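Local coordinates for PA0833-PD protein (Pseudomonas aeruginosa PAO1, PDB 6JFW), which probably binds the peptidoglycan of the cell wall through this periplasmic OmpA C-like domain of an outer-membrane protein, at residues 20-24 with 25-29; 30-33 with 34-37; 110-113 with 114-118. All coordinates share one frame; numbering follows the deposited sequence.

Three local contacts on one mixed sheet, two beta turns and a strand-to-helix junction, show how an OmpA C-like domain turns its strands into hairpins, helices and loops. Contact 1 closes the hairpin of strands 19-23 and 26-32; contact 2 follows directly, where the second of those strands gives way to a short helix. Their centres are about 18 Å apart, yet they touch, Gln-21 NE2 packing on Ile-30 CG1 at 4.2 Å. Contact 3 lies where the chain leaves strand 107-111, which with 19-23 is outermost in the sheet within the chain. Its centre is about 17 Å from that of contact 1 and about 14 Å from that of contact 2, and it touches neither.

Contact 1 (20-24 with 25-29); sequences VQRQG and DDIKL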
# COMPACT_ATOMS: atom_id res chain seq x y z
N VAL A 20 -1.29 -4.16 9.27
CA VAL A 20 -2.01 -5.27 8.65
C VAL A 20 -3.40 -5.29 9.26
O VAL A 20 -3.55 -5.39 10.48
CB VAL A 20 -1.29 -6.60 8.88
CG1 VAL A 20 -2.03 -7.74 8.20
CG2 VAL A 20 0.16 -6.51 8.40
N GLN A 21 -4.42 -5.18 8.41
CA GLN A 21 -5.80 -5.17 8.87
C GLN A 21 -6.57 -6.33 8.25
O GLN A 21 -6.55 -6.52 7.03
CB GLN A 21 -6.50 -3.86 8.53
CG GLN A 21 -5.79 -2.63 9.05
CD GLN A 21 -6.65 -1.40 8.98
OE1 GLN A 21 -7.65 -1.36 8.26
NE2 GLN A 21 -6.27 -0.37 9.73
N ARG A 22 -7.22 -7.10 9.11
CA ARG A 22 -8.24 -8.06 8.69
C ARG A 22 -9.54 -7.30 8.45
O ARG A 22 -10.03 -6.61 9.34
CB ARG A 22 -8.43 -9.12 9.76
CG ARG A 22 -9.74 -9.85 9.66
CD ARG A 22 -9.75 -10.70 8.42
NE ARG A 22 -8.54 -11.51 8.36
CZ ARG A 22 -8.26 -12.37 7.39
NH1 ARG A 22 -7.14 -13.07 7.43
NH2 ARG A 22 -9.11 -12.52 6.38
N GLN A 23 -10.09 -7.44 7.24
CA GLN A 23 -11.28 -6.68 6.83
C GLN A 23 -12.24 -7.67 6.18
O GLN A 23 -12.33 -7.76 4.95
CB GLN A 23 -10.88 -5.54 5.89
CG GLN A 23 -12.00 -4.57 5.55
CD GLN A 23 -12.56 -3.86 6.77
OE1 GLN A 23 -11.81 -3.48 7.68
NE2 GLN A 23 -13.87 -3.68 6.80
N GLY A 24 -12.98 -8.40 7.01
CA GLY A 24 -13.86 -9.44 6.50
C GLY A 24 -13.06 -10.48 5.74
O GLY A 24 -12.10 -11.06 6.26
N ASP A 25 -13.45 -10.71 4.49
CA ASP A 25 -12.74 -11.67 3.64
C ASP A 25 -11.35 -11.19 3.25
O ASP A 25 -10.51 -12.01 2.86
CB ASP A 25 -13.56 -11.96 2.38
CG ASP A 25 -14.91 -12.58 2.68
OD1 ASP A 25 -15.02 -13.30 3.70
OD2 ASP A 25 -15.86 -12.35 1.91
N ASP A 26 -11.08 -9.89 3.35
CA ASP A 26 -9.89 -9.28 2.77
C ASP A 26 -8.81 -9.03 3.82
O ASP A 26 -9.07 -8.94 5.02
CB ASP A 26 -10.24 -7.96 2.09
CG ASP A 26 -11.27 -8.13 0.99
OD1 ASP A 26 -11.52 -9.28 0.57
OD2 ASP A 26 -11.83 -7.11 0.55
N ILE A 27 -7.58 -8.90 3.32
CA ILE A 27 -6.45 -8.41 4.09
C ILE A 27 -6.03 -7.07 3.49
O ILE A 27 -5.86 -6.97 2.27
CB ILE A 27 -5.27 -9.40 4.08
CG1 ILE A 27 -5.71 -10.76 4.62
CG2 ILE A 27 -4.10 -8.85 4.89
CD1 ILE A 27 -4.63 -11.82 4.54
N LYS A 28 -5.86 -6.06 4.33
CA LYS A 28 -5.43 -4.74 3.89
C LYS A 28 -4.13 -4.38 4.58
O LYS A 28 -4.00 -4.52 5.80
CB LYS A 28 -6.50 -3.68 4.20
CG LYS A 28 -6.05 -2.27 3.86
CD LYS A 28 -7.01 -1.24 4.43
CE LYS A 28 -8.33 -1.23 3.69
NZ LYS A 28 -9.33 -0.38 4.38
N LEU A 29 -3.17 -3.90 3.79
CA LEU A 29 -1.88 -3.45 4.30
C LEU A 29 -1.80 -1.93 4.13
O LEU A 29 -1.88 -1.43 3.00
CB LEU A 29 -0.73 -4.14 3.56
CG LEU A 29 -0.84 -5.66 3.52
CD1 LEU A 29 0.03 -6.25 2.43
CD2 LEU A 29 -0.47 -6.25 4.87
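Gln-23 and Asp-26 bond to each other through both backbone groups and close a tight beta hairpin: strand 20-23 returns as strand 26-29 through a type II' turn, with Gly-24 and Asp-25 at its corners. Gly-24 takes up the positive phi (60°) that this turn requires at its first corner. Two residues further from the turn, Gln-21 and Lys-28 repeat the reciprocal pairing, with Gln-21 N to Lys-28 O at 2.7 Å and Lys-28 N to Gln-21 O at 2.8 Å. The short strand axes run antiparallel at 154°.

The close packing is on the face that bears Val-20, Ile-27 and Leu-29. Val-20 lies alongside Leu-29, its CG2 branch meeting Leu-29 CD2 at 3.6 Å, while its CG1 branch reaches diagonally to Ile-27 CG2 at 4.1 Å. Leu-29 carries this apolar patch inward, against Leu-55 and Phe-59 of helix 49-61.

The face with Gln-21, Gln-23, Asp-26 and Lys-28 is looser. Here Gln-21 runs beside Lys-28 with little more than OE1 against CD, 3.9 Å apart, and the ion pairs of Asp-26 with Arg-138 and of Lys-28 with Glu-134 are long and weak.

Arg-22 bridges the packed face and the turn. Bends at chi2 (68°) and chi3 curl its chain back, so that Ile-27 CG1 lies under one face of the guanidinium, toward its rim. Glu-6 forms a salt bridge with NH1 and Ser-2 a hydrogen bond with NH2; from the guanidinium edge, NH2 also makes a weak, in-plane bond to Gly-24 O at 3.3 Å.

Contact 2 (30-33 with 34-37); sequences IMPG and NITF
Thr-36 returns to Pro-32 with two donors at once, and Pro-32 O is the acceptor through which the end of a strand is fastened to the first turn of a helix. Thr-36 N lies 3.1 Å from this oxygen, almost in line with the carbonyl bond, although the hydrogen bond itself is bent at the hydrogen (138°). The Thr-36 hydroxyl is closer, OG1 lying 2.8 Å from Pro-32 O, but it comes from above the carbonyl plane. A chi1 of -55° sets OG1 beside the backbone nitrogen of its own residue, which lets hydroxyl and amide serve the same acceptor. Ile-35 N adds a weak third bond, 3.3 Å from Pro-32 O.

The next carbonyl is used in turn. Gly-33 O receives Phe-37 N at 3.1 Å in a fairly straight bond (N-H...O angle 163°), tilted somewhat from the carbonyl plane, and Thr-36 N reaches it only weakly. The amides of Thr-36 and Phe-37 are thus satisfied within this one turn. Other groups look outward to the fold: the backbones of Met-31 and Gly-33 bond to Val-133 and Arg-131, and that of Thr-36 to Ala-45.

Van der Waals contacts close the sides of the turn. Thr-36 CG2 is wedged between Met-31 CE, 3.7 Å away, and one face of the Phe-37 ring, over which it sits toward the rim. Phe-37 itself packs on Val-93 of helix 79-99. On the more exposed flank, the Ile-35 side chain lies aslant Pro-32, CG1 3.9 Å from CD, and the Asn-34 carboxamide folds back to place OD1 3.3 Å from Pro-32 CB.

Proline at the N-cap, with a threonine four residues on whose hydroxyl adds a bond to the proline carbonyl, makes this a compact strand-to-helix junction in the OmpA C-like fold.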
# COMPACT_ATOMS: atom_id res chain seq x y z
N ILE A 30 -1.65 -1.22 5.24
CA ILE A 30 -1.49 0.23 5.22
C ILE A 30 -0.00 0.55 5.25
O ILE A 30 0.70 0.20 6.21
CB ILE A 30 -2.19 0.90 6.42
CG1 ILE A 30 -3.65 0.45 6.52
CG2 ILE A 30 -2.09 2.42 6.30
CD1 ILE A 30 -4.52 1.01 5.46
N MET A 31 0.48 1.22 4.21
CA MET A 31 1.88 1.63 4.14
C MET A 31 1.96 3.14 4.24
O MET A 31 1.68 3.85 3.26
CB MET A 31 2.51 1.12 2.84
CG MET A 31 2.43 -0.40 2.71
SD MET A 31 2.75 -1.09 1.08
CE MET A 31 3.76 0.18 0.34
N PRO A 32 2.31 3.70 5.40
CA PRO A 32 2.32 5.16 5.55
C PRO A 32 3.34 5.81 4.63
O PRO A 32 4.41 5.26 4.37
CB PRO A 32 2.69 5.36 7.03
CG PRO A 32 2.49 4.03 7.69
CD PRO A 32 2.74 3.01 6.63
N GLY A 33 2.99 7.00 4.15
CA GLY A 33 3.86 7.69 3.21
C GLY A 33 5.22 8.01 3.79
O GLY A 33 6.24 7.94 3.10
N ASN A 34 5.27 8.35 5.08
CA ASN A 34 6.51 8.82 5.69
C ASN A 34 7.58 7.75 5.78
O ASN A 34 8.75 8.08 6.00
CB ASN A 34 6.23 9.39 7.08
CG ASN A 34 5.90 8.31 8.10
OD1 ASN A 34 5.04 7.47 7.86
ND2 ASN A 34 6.60 8.33 9.22
N ILE A 35 7.22 6.47 5.65
CA ILE A 35 8.20 5.39 5.68
C ILE A 35 8.32 4.66 4.36
O ILE A 35 9.29 3.91 4.17
CB ILE A 35 7.90 4.39 6.82
CG1 ILE A 35 6.62 3.62 6.52
CG2 ILE A 35 7.77 5.11 8.15
CD1 ILE A 35 6.86 2.20 6.13
N THR A 36 7.36 4.83 3.45
CA THR A 36 7.40 4.16 2.16
C THR A 36 8.17 4.96 1.12
O THR A 36 8.88 4.39 0.29
CB THR A 36 5.98 3.90 1.66
OG1 THR A 36 5.25 3.16 2.65
CG2 THR A 36 6.00 3.10 0.36
N PHE A 37 8.05 6.29 1.16
CA PHE A 37 8.60 7.15 0.13
C PHE A 37 9.61 8.11 0.73
O PHE A 37 9.50 8.52 1.89
CB PHE A 37 7.49 7.92 -0.58
CG PHE A 37 6.51 7.03 -1.27
CD1 PHE A 37 6.86 6.39 -2.45
CD2 PHE A 37 5.26 6.80 -0.73
CE1 PHE A 37 5.97 5.55 -3.08
CE2 PHE A 37 4.36 5.96 -1.36
CZ PHE A 37 4.72 5.33 -2.54

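Contact 3 (110-113 with 114-118); sequences RGMG and PDQPI
Met-112 and Asp-115 span a type II' beta turn just beyond strand 107-111, and the backbone hydrogen bond between them closes it. Asp-115 N lies 3.2 Å from Met-112 O, with a nearly straight N-H (164°) that reaches the oxygen from above the carbonyl plane. Gly-113 and Pro-114 form the corners: the glycine has a positive phi (53°), while the Pro-114 nitrogen has no hydrogen to donate and its ring restrains phi at the second corner. Gly-113 N is held by Ser-86 OG.

Side-chain packing comes from Met-112 and Gln-116, which meet at an angle. As modelled, the methionine methyl CE sits 3.2 Å from OE1 of the Gln-116 carboxamide, but the placement of the methionine end is doubtful, and this short approach with it. The glutamine chain is extended toward it. Met-112 also touches Val-70 and Tyr-72 of the neighbouring strand 65-72.

Polar and ionic links lead away from the turn. Asp-115 OD1 makes a salt bridge with Arg-79, Gln-116 OE1 is hydrogen-bonded to Tyr-72 OH, and Gln-116 O bonds to Arg-132.

The chemistry is divided accordingly: one backbone bond shapes the turn, while carboxylate and carboxamide find their stronger partners elsewhere in the domain, which implies that the loop is tied to its surroundings more by these outward links than by side-chain bonds of its own.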
# COMPACT_ATOMS: atom_id res chain seq x y z
N ARG A 110 -4.68 2.16 -8.40
CA ARG A 110 -5.46 3.39 -8.49
C ARG A 110 -4.80 4.45 -7.63
O ARG A 110 -4.08 4.14 -6.67
CB ARG A 110 -6.90 3.18 -8.01
CG ARG A 110 -7.40 1.77 -8.21
CD ARG A 110 -8.83 1.61 -7.72
NE ARG A 110 -9.63 2.81 -7.93
CZ ARG A 110 -10.26 3.46 -6.95
NH1 ARG A 110 -10.96 4.54 -7.22
NH2 ARG A 110 -10.18 3.03 -5.70
N GLY A 111 -5.03 5.70 -8.00
CA GLY A 111 -4.89 6.83 -7.09
C GLY A 111 -6.28 7.27 -6.69
O GLY A 111 -7.20 7.27 -7.52
N MET A 112 -6.45 7.60 -5.42
CA MET A 112 -7.74 8.06 -4.92
C MET A 112 -7.68 9.47 -4.37
O MET A 112 -8.72 10.00 -3.95
CB MET A 112 -8.26 7.10 -3.84
CG MET A 112 -8.64 5.77 -4.41
SD MET A 112 -10.42 5.56 -4.43
CE MET A 112 -10.68 5.02 -2.76
N GLY A 113 -6.51 10.10 -4.38
CA GLY A 113 -6.34 11.42 -3.82
C GLY A 113 -6.85 11.50 -2.40
O GLY A 113 -6.58 10.64 -1.56
N PRO A 114 -7.65 12.53 -2.12
CA PRO A 114 -8.09 12.78 -0.75
C PRO A 114 -9.31 11.99 -0.31
O PRO A 114 -9.78 12.19 0.81
CB PRO A 114 -8.40 14.29 -0.76
CG PRO A 114 -8.59 14.66 -2.22
CD PRO A 114 -8.22 13.49 -3.08
N ASP A 115 -9.82 11.08 -1.14
CA ASP A 115 -11.00 10.32 -0.74
C ASP A 115 -10.65 9.27 0.31
O ASP A 115 -9.51 8.83 0.44
CB ASP A 115 -11.64 9.65 -1.95
CG ASP A 115 -12.27 10.64 -2.91
OD1 ASP A 115 -12.68 11.72 -2.45
OD2 ASP A 115 -12.35 10.34 -4.12
N GLN A 116 -11.67 8.88 1.07
CA GLN A 116 -11.54 7.93 2.17
C GLN A 116 -10.37 8.25 3.12
O GLN A 116 -9.49 7.42 3.31
CB GLN A 116 -11.40 6.51 1.63
CG GLN A 116 -12.52 6.06 0.71
CD GLN A 116 -12.32 4.63 0.24
OE1 GLN A 116 -11.20 4.12 0.23
NE2 GLN A 116 -13.41 3.98 -0.14
N PRO A 117 -10.36 9.44 3.72
CA PRO A 117 -9.33 9.70 4.74
C PRO A 117 -9.50 8.75 5.91
O PRO A 117 -10.62 8.39 6.28
CB PRO A 117 -9.58 11.16 5.14
CG PRO A 117 -10.97 11.45 4.71
CD PRO A 117 -11.24 10.60 3.52
N ILE A 118 -8.38 8.29 6.47
CA ILE A 118 -8.44 7.48 7.68
C ILE A 118 -8.28 8.31 8.94
O ILE A 118 -8.43 7.78 10.05
CB ILE A 118 -7.38 6.36 7.69
CG1 ILE A 118 -5.97 6.93 7.52
CG2 ILE A 118 -7.68 5.32 6.62
CD1 ILE A 118 -4.87 5.95 7.90